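Local structure of glycoside Hydrolase (Bacteroides uniformis, 5T9X) at residues S198-G203 / S312-T317; H207-P212 / S307-S312. The protein probably hydrolyses agarose or related galactans, as a family 16 glycoside hydrolase of a human gut symbiont. All coordinates share one frame; numbering follows the deposited sequence.

Interaction 1. Residues S198-G203 / S312-T317; sequences SDRVVG and SGLSPT
Arg200 NH2 donates to the carbonyl oxygen of Gly313, with NH2 and O 2.8 Å apart. The N-H...O angle is 147°. The second terminal nitrogen, Arg200 NH1, reaches Ser315 O at 3.1 Å. Both oxygens lie close to the guanidinium plane, at its edge, so one flat cation bridges two backbone carbonyls two residues apart. The two bonds meet their carbonyls differently. NH2 is tilted 18° from the Gly313 carbonyl plane. NH1 stands well above that of Ser315.

With CG opposite the backbone N and beside the carbonyl carbon (chi1 -169°), the chain heads for the 312-317 segment, and a bend at chi3 turns the guanidinium onto both carbonyls. The Arg200 and Leu314 side chains lie alongside each other, pointing opposite ways. Leu314 CD2 lies 3.6 Å from the backbone oxygen Arg200 O and 3.8 Å from Arg200 NH2. At the far end the methyl CG2 of Thr317 comes within 4.0 Å of Arg200 NH1.

Gly313, with positive phi, closes the helix that begins at Ser307 in a Schellman motif; a side chain there would press on the preceding carbonyl oxygen. Gly203 packs against the same turn, its CA 3.2 Å from Ser312 O. At the start of the other segment, Ser198 OG accepts from Arg200 N in an ST turn.

The remaining nitrogen of the group, Arg200 NE, forms a salt bridge with Glu320, whose backbone N also bonds Thr317 OG1. Putting a leucine in place of Arg200 would probably leave the Gly313 and Ser315 carbonyls without these donors and Glu320 without this positive mate. The contact thus joins two loops by a charged side chain gripping main-chain oxygens, and the carboxylate of Glu320 probably helps to balance its charge.

Interaction 2. Residues H207-P212 / S307-S312; sequences HKFYGP and SWRAIS
Phe209 turns the CD1-CE1-CZ side of its ring onto Trp308, Arg309 and Ser312. Its CE1 lies 3.6 Å from Trp308 CZ3, which comes in at the edge of the phenyl ring. The six-membered rings are 5.8 Å apart between centroids, with planes at 33°.

Arg309 adds its aliphatic part. Its CG sits 3.8 Å from Phe209 CE1 and also rests over one face of the Trp308 ring, toward the rim. The phenyl and guanidinium planes are almost perpendicular, at 89°. A bend at chi3 (60°) turns the guanidinium away from the line of the chain, and Arg309 NH1 then comes 4.0 Å from Phe209 CB. A water links the segments here: it accepts from Arg309 NH1 at 2.7 Å and donates to Tyr210 O at 2.8 Å. It lies in the guanidinium plane. Arg309 NH2 bonds the backbone oxygen of Thr174, and Tyr196 makes a cation-pi contact with the group. Ser312 CB meets the next ring atom, 3.8 Å from Phe209 CZ.

The contact lays the loop between strands 188-195 and 215-224 against the short helix 307-310 and the turn after it. Loop and helix pack beside the strands of the beta-sandwich expected of family 16. Trp308 and Ile311 also touch strand 132-137, and Ala310 and Ile311 touch strand 140-154.

Overall arrangement
Both interactions join the loop between strands 188-195 and 215-224 to the region of helix 307-310 and the loop after it. They share Ser312, and their centres are about 6 Å apart. Both are partly buried, on the same side of the chain's centre. Interaction 1 is polar and direct, a charged group on backbone oxygens. Interaction 2 is mainly apolar, with a water as its polar link. The two are tied together. Leu314 CD1 packs on Phe209 CD2, and probable backbone bonds run from Leu314 N to Arg309 O and from Phe209 N to Val201 O. Apart from the shared Ser312, both segments of interaction 2 lie in the chain that interaction 1 closes into a loop.

Interaction 1. Residues S198-G203 / S312-T317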
loop_
_atom_site.group_PDB
_atom_site.type_symbol
_atom_site.label_atom_id
_atom_site.label_comp_id
_atom_site.label_asym_id
_atom_site.label_seq_id
_atom_site.Cartn_x
_atom_site.Cartn_y
_atom_site.Cartn_z
ATOM N N SER A 198 -9.531 -8.394 8.294
ATOM C CA SER A 198 -10.674 -9.171 8.820
ATOM C C SER A 198 -10.247 -10.436 9.550
ATOM O O SER A 198 -9.173 -10.974 9.265
ATOM C CB SER A 198 -11.643 -9.529 7.699
ATOM O OG SER A 198 -12.525 -10.532 8.098
ATOM N N ASP A 199 -11.083 -10.890 10.495
ATOM C CA ASP A 199 -10.891 -12.200 11.146
ATOM C C ASP A 199 -11.209 -13.352 10.236
ATOM O O ASP A 199 -10.741 -14.444 10.482
ATOM C CB ASP A 199 -11.729 -12.366 12.410
ATOM C CG ASP A 199 -11.257 -11.465 13.549
ATOM O OD1 ASP A 199 -10.018 -11.325 13.758
ATOM O OD2 ASP A 199 -12.123 -10.863 14.231
ATOM N N ARG A 200 -12.009 -13.139 9.192
ATOM C CA ARG A 200 -12.244 -14.219 8.233
ATOM C C ARG A 200 -10.961 -14.502 7.416
ATOM O O ARG A 200 -10.496 -13.663 6.631
ATOM C CB ARG A 200 -13.456 -13.920 7.352
ATOM C CG ARG A 200 -13.899 -15.119 6.512
ATOM C CD ARG A 200 -15.379 -15.055 6.132
ATOM N NE ARG A 200 -15.685 -13.929 5.242
ATOM C CZ ARG A 200 -15.462 -13.909 3.927
ATOM N NH1 ARG A 200 -15.776 -12.832 3.210
ATOM N NH2 ARG A 200 -14.907 -14.950 3.312
ATOM N N VAL A 201 -10.387 -15.683 7.627
ATOM C CA VAL A 201 -9.113 -16.064 6.982
ATOM C C VAL A 201 -9.108 -17.460 6.369
ATOM O O VAL A 201 -8.048 -17.985 6.001
ATOM C CB VAL A 201 -7.950 -15.982 7.998
ATOM C CG1 VAL A 201 -7.755 -14.550 8.472
ATOM C CG2 VAL A 201 -8.198 -16.892 9.199
ATOM N N VAL A 202 -10.279 -18.078 6.280
ATOM C CA VAL A 202 -10.352 -19.458 5.844
ATOM C C VAL A 202 -10.984 -19.413 4.483
ATOM O O VAL A 202 -12.037 -18.789 4.301
ATOM C CB VAL A 202 -11.183 -20.354 6.795
ATOM C CG1 VAL A 202 -10.925 -21.829 6.478
ATOM C CG2 VAL A 202 -10.827 -20.088 8.260
ATOM N N GLY A 203 -10.319 -20.060 3.526
ATOM C CA GLY A 203 -10.868 -20.243 2.186
ATOM C C GLY A 203 -11.951 -21.298 2.173
ATOM O O GLY A 203 -12.381 -21.761 3.226
ATOM N N SER A 312 -10.826 -18.108 -3.894
ATOM C CA SER A 312 -10.943 -19.064 -2.808
ATOM C C SER A 312 -11.990 -18.668 -1.743
ATOM O O SER A 312 -12.008 -19.249 -0.655
ATOM C CB SER A 312 -9.560 -19.282 -2.169
ATOM O OG SER A 312 -8.602 -19.624 -3.173
ATOM N N GLY A 313 -12.871 -17.718 -2.052
ATOM C CA GLY A 313 -13.962 -17.359 -1.154
ATOM C C GLY A 313 -13.732 -16.174 -0.210
ATOM O O GLY A 313 -14.554 -15.934 0.683
ATOM N N LEU A 314 -12.651 -15.410 -0.390
ATOM C CA LEU A 314 -12.386 -14.265 0.504
ATOM C C LEU A 314 -12.791 -12.904 -0.077
ATOM O O LEU A 314 -12.366 -11.865 0.432
ATOM C CB LEU A 314 -10.921 -14.286 0.988
ATOM C CG LEU A 314 -10.734 -15.418 1.990
ATOM C CD1 LEU A 314 -9.321 -15.936 1.989
ATOM C CD2 LEU A 314 -11.104 -14.967 3.377
ATOM N N SER A 315 -13.617 -12.892 -1.122
ATOM C CA SER A 315 -14.239 -11.653 -1.577
ATOM C C SER A 315 -15.230 -11.256 -0.469
ATOM O O SER A 315 -15.771 -12.133 0.199
ATOM C CB SER A 315 -14.928 -11.855 -2.919
ATOM O OG SER A 315 -15.523 -10.651 -3.406
ATOM N N PRO A 316 -15.409 -9.946 -0.199
ATOM C CA PRO A 316 -16.371 -9.574 0.848
ATOM C C PRO A 316 -17.812 -9.880 0.455
ATOM O O PRO A 316 -18.209 -9.615 -0.681
ATOM C CB PRO A 316 -16.206 -8.062 0.986
ATOM C CG PRO A 316 -14.941 -7.743 0.319
ATOM C CD PRO A 316 -14.672 -8.780 -0.708
ATOM N N THR A 317 -18.579 -10.410 1.408
ATOM C CA THR A 317 -20.004 -10.741 1.198
ATOM C C THR A 317 -20.827 -9.463 1.182
ATOM O O THR A 317 -20.420 -8.435 1.726
ATOM C CB THR A 317 -20.556 -11.680 2.311
ATOM O OG1 THR A 317 -20.584 -10.990 3.575
ATOM C CG2 THR A 317 -19.709 -12.937 2.447
#

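Interaction 2. Residues H207-P212 / S307-S312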
loop_
_atom_site.group_PDB
_atom_site.type_symbol
_atom_site.label_atom_id
_atom_site.label_comp_id
_atom_site.label_asym_id
_atom_site.label_seq_id
_atom_site.Cartn_x
_atom_site.Cartn_y
_atom_site.Cartn_z
ATOM N N HIS A 207 -6.848 -23.744 1.512
ATOM C CA HIS A 207 -5.782 -22.913 2.095
ATOM C C HIS A 207 -6.124 -22.324 3.499
ATOM O O HIS A 207 -7.290 -22.061 3.841
ATOM C CB HIS A 207 -5.447 -21.738 1.128
ATOM C CG HIS A 207 -4.835 -22.140 -0.191
ATOM N ND1 HIS A 207 -3.494 -22.433 -0.337
ATOM C CD2 HIS A 207 -5.376 -22.235 -1.433
ATOM C CE1 HIS A 207 -3.240 -22.724 -1.604
ATOM N NE2 HIS A 207 -4.365 -22.615 -2.290
ATOM N N LYS A 208 -5.079 -22.126 4.303
ATOM C CA LYS A 208 -5.076 -21.089 5.342
ATOM C C LYS A 208 -4.471 -19.820 4.678
ATOM O O LYS A 208 -3.589 -19.917 3.809
ATOM C CB LYS A 208 -4.271 -21.543 6.565
ATOM N N PHE A 209 -4.995 -18.647 5.029
ATOM C CA PHE A 209 -4.431 -17.372 4.578
ATOM C C PHE A 209 -3.832 -16.587 5.748
ATOM O O PHE A 209 -4.182 -16.795 6.911
ATOM C CB PHE A 209 -5.486 -16.540 3.862
ATOM C CG PHE A 209 -5.893 -17.096 2.529
ATOM C CD1 PHE A 209 -5.362 -16.592 1.358
ATOM C CD2 PHE A 209 -6.806 -18.145 2.447
ATOM C CE1 PHE A 209 -5.734 -17.117 0.122
ATOM C CE2 PHE A 209 -7.191 -18.675 1.220
ATOM C CZ PHE A 209 -6.656 -18.160 0.052
ATOM N N TYR A 210 -2.903 -15.692 5.435
ATOM C CA TYR A 210 -2.296 -14.826 6.455
ATOM C C TYR A 210 -3.364 -13.874 7.015
ATOM O O TYR A 210 -4.193 -13.315 6.274
ATOM C CB TYR A 210 -1.064 -14.071 5.900
ATOM C CG TYR A 210 0.207 -14.928 5.765
ATOM C CD1 TYR A 210 0.909 -15.359 6.893
ATOM C CD2 TYR A 210 0.712 -15.286 4.529
ATOM C CE1 TYR A 210 2.080 -16.118 6.785
ATOM C CE2 TYR A 210 1.869 -16.047 4.406
ATOM C CZ TYR A 210 2.558 -16.467 5.534
ATOM O OH TYR A 210 3.710 -17.242 5.428
ATOM N N GLY A 211 -3.341 -13.732 8.337
ATOM C CA GLY A 211 -4.415 -13.075 9.083
ATOM C C GLY A 211 -4.141 -11.640 9.506
ATOM O O GLY A 211 -3.182 -11.021 9.050
ATOM N N PRO A 212 -4.983 -11.111 10.410
ATOM C CA PRO A 212 -4.949 -9.711 10.790
ATOM C C PRO A 212 -3.869 -9.345 11.802
ATOM O O PRO A 212 -3.817 -8.191 12.243
ATOM C CB PRO A 212 -6.347 -9.499 11.380
ATOM C CG PRO A 212 -6.687 -10.812 11.993
ATOM C CD PRO A 212 -6.106 -11.828 11.054
ATOM N N SER A 307 -7.379 -11.253 -6.680
ATOM C CA SER A 307 -7.881 -12.431 -7.410
ATOM C C SER A 307 -7.676 -13.766 -6.699
ATOM O O SER A 307 -8.622 -14.511 -6.494
ATOM C CB SER A 307 -7.257 -12.492 -8.803
ATOM O OG SER A 307 -7.464 -11.263 -9.469
ATOM N N TRP A 308 -6.437 -14.049 -6.337
ATOM C CA TRP A 308 -6.055 -15.294 -5.644
ATOM C C TRP A 308 -6.808 -15.543 -4.332
ATOM O O TRP A 308 -7.024 -16.701 -3.923
ATOM C CB TRP A 308 -4.546 -15.313 -5.409
ATOM C CG TRP A 308 -4.004 -14.150 -4.577
ATOM C CD1 TRP A 308 -3.773 -12.852 -4.996
ATOM C CD2 TRP A 308 -3.601 -14.199 -3.201
ATOM N NE1 TRP A 308 -3.273 -12.103 -3.954
ATOM C CE2 TRP A 308 -3.160 -12.902 -2.843
ATOM C CE3 TRP A 308 -3.570 -15.221 -2.228
ATOM C CZ2 TRP A 308 -2.695 -12.590 -1.541
ATOM C CZ3 TRP A 308 -3.112 -14.911 -0.914
ATOM C CH2 TRP A 308 -2.685 -13.602 -0.592
ATOM N N ARG A 309 -7.209 -14.461 -3.673
ATOM C CA ARG A 309 -8.053 -14.557 -2.489
ATOM C C ARG A 309 -9.516 -14.676 -2.853
ATOM O O ARG A 309 -10.259 -15.425 -2.217
ATOM C CB ARG A 309 -7.846 -13.357 -1.592
ATOM C CG ARG A 309 -6.579 -13.490 -0.780
ATOM C CD ARG A 309 -6.185 -12.172 -0.175
ATOM N NE ARG A 309 -7.226 -11.662 0.707
ATOM C CZ ARG A 309 -7.402 -12.008 1.982
ATOM N NH1 ARG A 309 -6.609 -12.898 2.581
ATOM N NH2 ARG A 309 -8.391 -11.438 2.672
ATOM N N ALA A 310 -9.944 -13.921 -3.853
ATOM C CA ALA A 310 -11.358 -13.920 -4.230
ATOM C C ALA A 310 -11.790 -15.277 -4.796
ATOM O O ALA A 310 -12.884 -15.770 -4.541
ATOM C CB ALA A 310 -11.654 -12.809 -5.223
ATOM N N ILE A 311 -10.905 -15.890 -5.548
ATOM C CA ILE A 311 -11.216 -17.171 -6.130
ATOM C C ILE A 311 -11.378 -18.292 -5.092
ATOM O O ILE A 311 -12.008 -19.291 -5.386
ATOM C CB ILE A 311 -10.178 -17.512 -7.203
ATOM C CG1 ILE A 311 -10.816 -18.402 -8.253
ATOM C CG2 ILE A 311 -8.932 -18.101 -6.581
ATOM C CD1 ILE A 311 -9.982 -18.456 -9.508
ATOM N N SER A 312 -10.826 -18.108 -3.894
ATOM C CA SER A 312 -10.943 -19.064 -2.808
ATOM C C SER A 312 -11.990 -18.668 -1.743
ATOM O O SER A 312 -12.008 -19.249 -0.655
ATOM C CB SER A 312 -9.560 -19.282 -2.169
ATOM O OG SER A 312 -8.602 -19.624 -3.173
HETATM O O HOH W 1 -6.792 -13.514 5.235
#